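Local coordinates for protein 2-nitropropane dioxygenase (Streptomyces ansochromogenes, PDB 3BW3) that probably uses its FMN cofactor and molecular oxygen to oxidise and denitrify alkyl nitronates, as a TIM-barrel flavoenzyme of the class I nitronate monooxygenase family, at residues 17-22 with 39-44; 24-29 with 54-59. The protein carries 1 engineered substitution. One frame throughout, in Å; residues are numbered along the deposited sequence.

Contact 1: 17-22 with 39-44; sequences PMAGGV and FLAAGY. With FMN (flavin mononucleotide), chain B; NIE (nitroethane), chain C.
Pro17 and Phe39 lie side by side and point the same way: Pro17 CB is 3.8 Å from Phe39 CB. Pro17 CD lies over one face of the Phe39 ring, 3.9 Å from Phe39 CG. On its flavin side the same proline brings CG to within 3.7 Å of FMN C2. Two residues along the strand, Ala41 turns its methyl onto the backbone where Met18 joins Ala19, with Ala41 CB 3.6 Å from Met18 C. The methyl of Ala19 in turn meets Tyr44 obliquely, Ala19 CB to Tyr44 CD2 being 4.2 Å. With its CG anti to the carbonyl carbon (chi1 -53°), the Tyr44 ring stands beside nitroethane, Tyr44 CE2 reaching 3.4 Å from NIE O5; its hydroxyl bonds to that of Tyr294, and His298 stacks on the ring. Replacing Pro17 with a glycine would probably uncover the Phe39 face and open a gap between strand 38-41 and the pyrimidine side of the flavin. Across the two segments the contact is thus apolar, while a polar link runs from Ala19 to the cofactor: Ala19 N donates to FMN N5 at 3.3 Å (N-H...N angle 151°) and more weakly to FMN O4. A donor at N5 would be expected to polarise the flavin close to where nitroethane binds, so this packing places a backbone N-H at the redox-active N5 of the isoalloxazine.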
loop_
_atom_site.group_PDB
_atom_site.type_symbol
_atom_site.label_atom_id
_atom_site.label_comp_id
_atom_site.label_asym_id
_atom_site.label_seq_id
_atom_site.Cartn_x
_atom_site.Cartn_y
_atom_site.Cartn_z
ATOM N N PRO A 17 12.086 -15.473 4.652
ATOM C CA PRO A 17 11.904 -16.858 5.083
ATOM C C PRO A 17 10.474 -17.179 4.695
ATOM O O PRO A 17 9.578 -16.354 4.893
ATOM C CB PRO A 17 12.077 -16.774 6.595
ATOM C CG PRO A 17 11.543 -15.399 6.910
ATOM C CD PRO A 17 12.172 -14.567 5.812
ATOM N N MET A 18 10.251 -18.355 4.129
ATOM C CA MET A 18 8.906 -18.735 3.726
ATOM C C MET A 18 8.631 -20.166 4.156
ATOM O O MET A 18 9.256 -21.102 3.664
ATOM C CB MET A 18 8.758 -18.569 2.211
ATOM C CG MET A 18 8.933 -17.118 1.759
ATOM S SD MET A 18 8.826 -16.888 -0.023
ATOM C CE MET A 18 10.553 -17.108 -0.483
ATOM N N ALA A 19 7.706 -20.319 5.096
ATOM C CA ALA A 19 7.353 -21.629 5.621
ATOM C C ALA A 19 6.594 -22.430 4.574
ATOM O O ALA A 19 6.439 -21.988 3.435
ATOM C CB ALA A 19 6.511 -21.476 6.888
ATOM N N GLY A 20 6.131 -23.613 4.959
ATOM C CA GLY A 20 5.396 -24.449 4.026
ATOM C C GLY A 20 6.287 -25.203 3.059
ATOM O O GLY A 20 5.831 -25.616 1.993
ATOM N N GLY A 21 7.554 -25.373 3.425
ATOM C CA GLY A 21 8.493 -26.095 2.582
ATOM C C GLY A 21 9.060 -25.300 1.421
ATOM O O GLY A 21 9.630 -25.869 0.483
ATOM N N VAL A 22 8.909 -23.984 1.472
ATOM C CA VAL A 22 9.417 -23.131 0.403
ATOM C C VAL A 22 10.914 -22.853 0.512
ATOM O O VAL A 22 11.661 -23.045 -0.446
ATOM C CB VAL A 22 8.678 -21.774 0.372
ATOM C CG1 VAL A 22 9.299 -20.865 -0.691
ATOM C CG2 VAL A 22 7.195 -22.000 0.090
ATOM N N PHE A 39 17.497 -17.212 3.809
ATOM C CA PHE A 39 16.796 -17.489 5.060
ATOM C C PHE A 39 16.162 -18.866 5.112
ATOM O O PHE A 39 15.669 -19.379 4.107
ATOM C CB PHE A 39 15.667 -16.476 5.293
ATOM C CG PHE A 39 15.980 -15.428 6.329
ATOM C CD1 PHE A 39 16.570 -14.222 5.967
ATOM C CD2 PHE A 39 15.666 -15.643 7.671
ATOM C CE1 PHE A 39 16.839 -13.245 6.923
ATOM C CE2 PHE A 39 15.930 -14.677 8.634
ATOM C CZ PHE A 39 16.520 -13.471 8.259
ATOM N N LEU A 40 16.171 -19.448 6.307
ATOM C CA LEU A 40 15.537 -20.732 6.563
ATOM C C LEU A 40 14.295 -20.376 7.378
ATOM O O LEU A 40 14.315 -19.419 8.159
ATOM C CB LEU A 40 16.444 -21.643 7.392
ATOM C CG LEU A 40 17.658 -22.254 6.699
ATOM C CD1 LEU A 40 18.435 -23.104 7.702
ATOM C CD2 LEU A 40 17.200 -23.095 5.514
ATOM N N ALA A 41 13.217 -21.126 7.193
ATOM C CA ALA A 41 11.986 -20.866 7.926
ATOM C C ALA A 41 11.759 -21.969 8.954
ATOM O O ALA A 41 11.622 -23.139 8.596
ATOM C CB ALA A 41 10.812 -20.799 6.958
ATOM N N ALA A 42 11.724 -21.600 10.231
ATOM C CA ALA A 42 11.509 -22.577 11.292
ATOM C C ALA A 42 10.021 -22.736 11.600
ATOM O O ALA A 42 9.625 -23.622 12.361
ATOM C CB ALA A 42 12.264 -22.152 12.550
ATOM N N GLY A 43 9.201 -21.877 11.001
ATOM C CA GLY A 43 7.767 -21.926 11.227
ATOM C C GLY A 43 7.104 -23.268 10.961
ATOM O O GLY A 43 7.225 -23.828 9.875
ATOM N N TYR A 44 6.393 -23.766 11.968
ATOM C CA TYR A 44 5.670 -25.039 11.920
ATOM C C TYR A 44 6.550 -26.287 11.929
ATOM O O TYR A 44 6.040 -27.402 11.869
ATOM C CB TYR A 44 4.721 -25.075 10.714
ATOM C CG TYR A 44 3.793 -23.882 10.651
ATOM C CD1 TYR A 44 3.016 -23.520 11.753
ATOM C CD2 TYR A 44 3.718 -23.091 9.506
ATOM C CE1 TYR A 44 2.194 -22.402 11.716
ATOM C CE2 TYR A 44 2.897 -21.970 9.459
ATOM C CZ TYR A 44 2.138 -21.631 10.568
ATOM O OH TYR A 44 1.309 -20.530 10.527
HETATM N N1 FMN B . 7.565 -14.266 6.847
HETATM C C2 FMN B . 8.047 -14.810 8.039
HETATM O O2 FMN B . 8.571 -14.073 8.873
HETATM N N3 FMN B . 7.947 -16.171 8.286
HETATM C C4 FMN B . 7.382 -17.053 7.380
HETATM O O4 FMN B . 7.322 -18.265 7.643
HETATM C C4A FMN B . 6.896 -16.521 6.154
HETATM N N5 FMN B . 6.339 -17.349 5.178
HETATM C C5A FMN B . 5.888 -16.839 3.955
HETATM C C6 FMN B . 5.351 -17.718 2.981
HETATM C C7 FMN B . 4.882 -17.248 1.703
HETATM C C7M FMN B . 5.116 -18.253 0.551
HETATM C C8 FMN B . 5.035 -15.829 1.474
HETATM C C8M FMN B . 5.280 -15.228 0.089
HETATM C C9 FMN B . 5.549 -14.930 2.456
HETATM C C9A FMN B . 5.985 -15.432 3.702
HETATM N N10 FMN B . 6.528 -14.580 4.699
HETATM C C10 FMN B . 6.997 -15.111 5.911
HETATM C "C1'" FMN B . 6.442 -13.058 4.556
HETATM C "C2'" FMN B . 7.808 -12.536 4.054
HETATM O "O2'" FMN B . 8.685 -12.394 5.164
HETATM C "C3'" FMN B . 7.701 -11.121 3.385
HETATM O "O3'" FMN B . 7.152 -10.252 4.379
HETATM C "C4'" FMN B . 6.806 -11.066 2.127
HETATM O "O4'" FMN B . 7.099 -12.211 1.315
HETATM C "C5'" FMN B . 7.079 -9.760 1.323
HETATM O "O5'" FMN B . 6.260 -9.665 0.131
HETATM P P FMN B . 6.621 -10.198 -1.385
HETATM O O1P FMN B . 8.047 -9.826 -1.104
HETATM O O2P FMN B . 5.535 -9.199 -1.698
HETATM O O3P FMN B . 6.181 -11.564 -0.873
HETATM N N3 NIE C . 2.272 -22.343 5.569
HETATM C C1 NIE C . 2.836 -24.557 6.531
HETATM C C2 NIE C . 2.286 -23.785 5.324
HETATM O O4 NIE C . 3.036 -21.624 4.947
HETATM O O5 NIE C . 1.495 -21.851 6.374
#

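Contact 2: 24-29 with 54-59; sequences VPQLAA and IKRLRG
Arg56 and Leu57 carry the side of helix 54-59 that meets helix 25-29, the first through its aliphatic stem and guanidinium, the second through both methyl branches. The Arg56 side chain crosses Pro25 at about a right angle, with Arg56 CG 3.9 Å from Pro25 CB. With chi1 at 175°, CG is anti to the backbone N, and a bend at chi2 carries the guanidinium on toward Gln26. There Gln26 OE1 comes to 3.3 Å from Arg56 NE, approaching obliquely, with the amide and guanidinium planes 45° apart. Leu57 follows, the residue whose CA is nearest that of Pro25. Its CD1 reaches the helix backbone, 3.4 Å from Pro25 O, and also touches the Ala29 methyl, the distance from Leu57 CD1 to Ala29 CB being 3.6 Å. Leu57 CD2 comes nearer the methyl of Ala28, 3.7 Å from Ala28 CB, with CD1 also close by. The small side chains of Ala28 and Ala29 allow this close fit, although the segment axes approach only to 9.1 Å. Their directions differ by 43°, as for two successive outer helices of an alpha/beta barrel. On the barrel side, Leu57 also packs on Leu40 of strand 38-41 and Phe65 of strand 65-70; farther along helix 47-60, Leu60 extends the seam by touching Pro25, Gln26 and Ala29.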
loop_
_atom_site.group_PDB
_atom_site.type_symbol
_atom_site.label_atom_id
_atom_site.label_comp_id
_atom_site.label_asym_id
_atom_site.label_seq_id
_atom_site.Cartn_x
_atom_site.Cartn_y
_atom_site.Cartn_z
ATOM N N VAL A 24 13.725 -24.207 1.368
ATOM C CA VAL A 24 14.632 -25.322 1.593
ATOM C C VAL A 24 16.076 -24.792 1.564
ATOM O O VAL A 24 16.339 -23.711 1.027
ATOM C CB VAL A 24 14.425 -26.419 0.527
ATOM C CG1 VAL A 24 13.056 -27.060 0.716
ATOM C CG2 VAL A 24 14.534 -25.823 -0.870
ATOM N N PRO A 25 17.027 -25.537 2.157
ATOM C CA PRO A 25 18.436 -25.125 2.192
ATOM C C PRO A 25 19.005 -24.703 0.844
ATOM O O PRO A 25 19.813 -23.774 0.766
ATOM C CB PRO A 25 19.137 -26.356 2.757
ATOM C CG PRO A 25 18.115 -26.889 3.713
ATOM C CD PRO A 25 16.841 -26.804 2.888
ATOM N N GLN A 26 18.582 -25.389 -0.211
ATOM C CA GLN A 26 19.048 -25.093 -1.560
ATOM C C GLN A 26 18.712 -23.670 -2.001
ATOM O O GLN A 26 19.479 -23.057 -2.737
ATOM C CB GLN A 26 18.459 -26.105 -2.551
ATOM C CG GLN A 26 18.988 -27.527 -2.370
ATOM C CD GLN A 26 18.511 -28.201 -1.083
ATOM O OE1 GLN A 26 19.253 -28.967 -0.460
ATOM N NE2 GLN A 26 17.270 -27.934 -0.692
ATOM N N LEU A 27 17.571 -23.141 -1.558
ATOM C CA LEU A 27 17.192 -21.775 -1.927
ATOM C C LEU A 27 18.084 -20.786 -1.186
ATOM O O LEU A 27 18.742 -19.945 -1.799
ATOM C CB LEU A 27 15.720 -21.496 -1.591
ATOM C CG LEU A 27 15.252 -20.042 -1.770
ATOM C CD1 LEU A 27 15.534 -19.575 -3.189
ATOM C CD2 LEU A 27 13.766 -19.926 -1.462
ATOM N N ALA A 28 18.102 -20.900 0.138
ATOM C CA ALA A 28 18.913 -20.032 0.979
ATOM C C ALA A 28 20.358 -20.016 0.484
ATOM O O ALA A 28 20.970 -18.957 0.354
ATOM C CB ALA A 28 18.861 -20.524 2.421
ATOM N N ALA A 29 20.895 -21.198 0.199
ATOM C CA ALA A 29 22.271 -21.314 -0.269
ATOM C C ALA A 29 22.533 -20.527 -1.552
ATOM O O ALA A 29 23.536 -19.821 -1.652
ATOM C CB ALA A 29 22.631 -22.778 -0.472
ATOM N N ILE A 54 19.569 -26.214 9.225
ATOM C CA ILE A 54 20.693 -25.347 9.550
ATOM C C ILE A 54 21.997 -26.071 9.221
ATOM O O ILE A 54 22.884 -25.506 8.579
ATOM C CB ILE A 54 20.685 -24.957 11.049
ATOM C CG1 ILE A 54 19.505 -24.025 11.340
ATOM C CG2 ILE A 54 21.992 -24.289 11.422
ATOM C CD1 ILE A 54 19.381 -23.620 12.800
ATOM N N LYS A 55 22.105 -27.325 9.655
ATOM C CA LYS A 55 23.300 -28.124 9.393
ATOM C C LYS A 55 23.542 -28.292 7.899
ATOM O O LYS A 55 24.657 -28.096 7.414
ATOM C CB LYS A 55 23.167 -29.507 10.033
ATOM C CG LYS A 55 23.262 -29.501 11.543
ATOM C CD LYS A 55 23.105 -30.905 12.095
ATOM C CE LYS A 55 23.179 -30.903 13.607
ATOM N NZ LYS A 55 22.853 -32.238 14.179
ATOM N N ARG A 56 22.489 -28.654 7.171
ATOM C CA ARG A 56 22.600 -28.852 5.736
ATOM C C ARG A 56 23.039 -27.589 4.997
ATOM O O ARG A 56 23.886 -27.649 4.106
ATOM C CB ARG A 56 21.268 -29.352 5.169
ATOM C CG ARG A 56 21.258 -29.461 3.649
ATOM C CD ARG A 56 20.627 -30.769 3.179
ATOM N NE ARG A 56 20.684 -30.914 1.723
ATOM C CZ ARG A 56 21.808 -30.969 1.013
ATOM N NH1 ARG A 56 21.755 -31.101 -0.308
ATOM N NH2 ARG A 56 22.986 -30.896 1.616
ATOM N N LEU A 57 22.470 -26.447 5.369
ATOM C CA LEU A 57 22.811 -25.185 4.720
ATOM C C LEU A 57 24.276 -24.805 4.942
ATOM O O LEU A 57 24.918 -24.256 4.054
ATOM C CB LEU A 57 21.893 -24.068 5.228
ATOM C CG LEU A 57 22.073 -22.670 4.622
ATOM C CD1 LEU A 57 22.004 -22.729 3.095
ATOM C CD2 LEU A 57 20.988 -21.748 5.176
ATOM N N ARG A 58 24.801 -25.090 6.130
ATOM C CA ARG A 58 26.195 -24.784 6.421
ATOM C C ARG A 58 27.072 -25.614 5.494
ATOM O O ARG A 58 28.182 -25.213 5.143
ATOM C CB ARG A 58 26.518 -25.100 7.882
ATOM C CG ARG A 58 25.957 -24.086 8.871
ATOM C CD ARG A 58 26.056 -24.598 10.308
ATOM N NE ARG A 58 25.759 -23.549 11.285
ATOM C CZ ARG A 58 25.476 -23.777 12.562
ATOM N NH1 ARG A 58 25.447 -25.022 13.024
ATOM N NH2 ARG A 58 25.224 -22.761 13.379
ATOM N N GLY A 59 26.557 -26.772 5.092
ATOM C CA GLY A 59 27.292 -27.636 4.191
ATOM C C GLY A 59 27.206 -27.143 2.761
ATOM O O GLY A 59 27.989 -27.556 1.912
#

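From the N terminus, strand 13-15 leads into loop 17-22, the first half of contact 1, and then into helix 25-33, which opens contact 2. The chain returns along strand 38-41, closing contact 1, and helix 47-60 closes contact 2. The segments therefore alternate, and the two closures cross rather than nest, as expected for consecutive beta-alpha units of a TIM barrel. Contact 1 joins the loop after strand 13-15 to strand 38-41 and the loop that follows it, at the flavin pocket; contact 2 joins the outer helices. Their centres are 12 Å apart, yet they touch: Phe39 O is 3.8 Å from Ala28 CB, so strand 38-41 connects both layers.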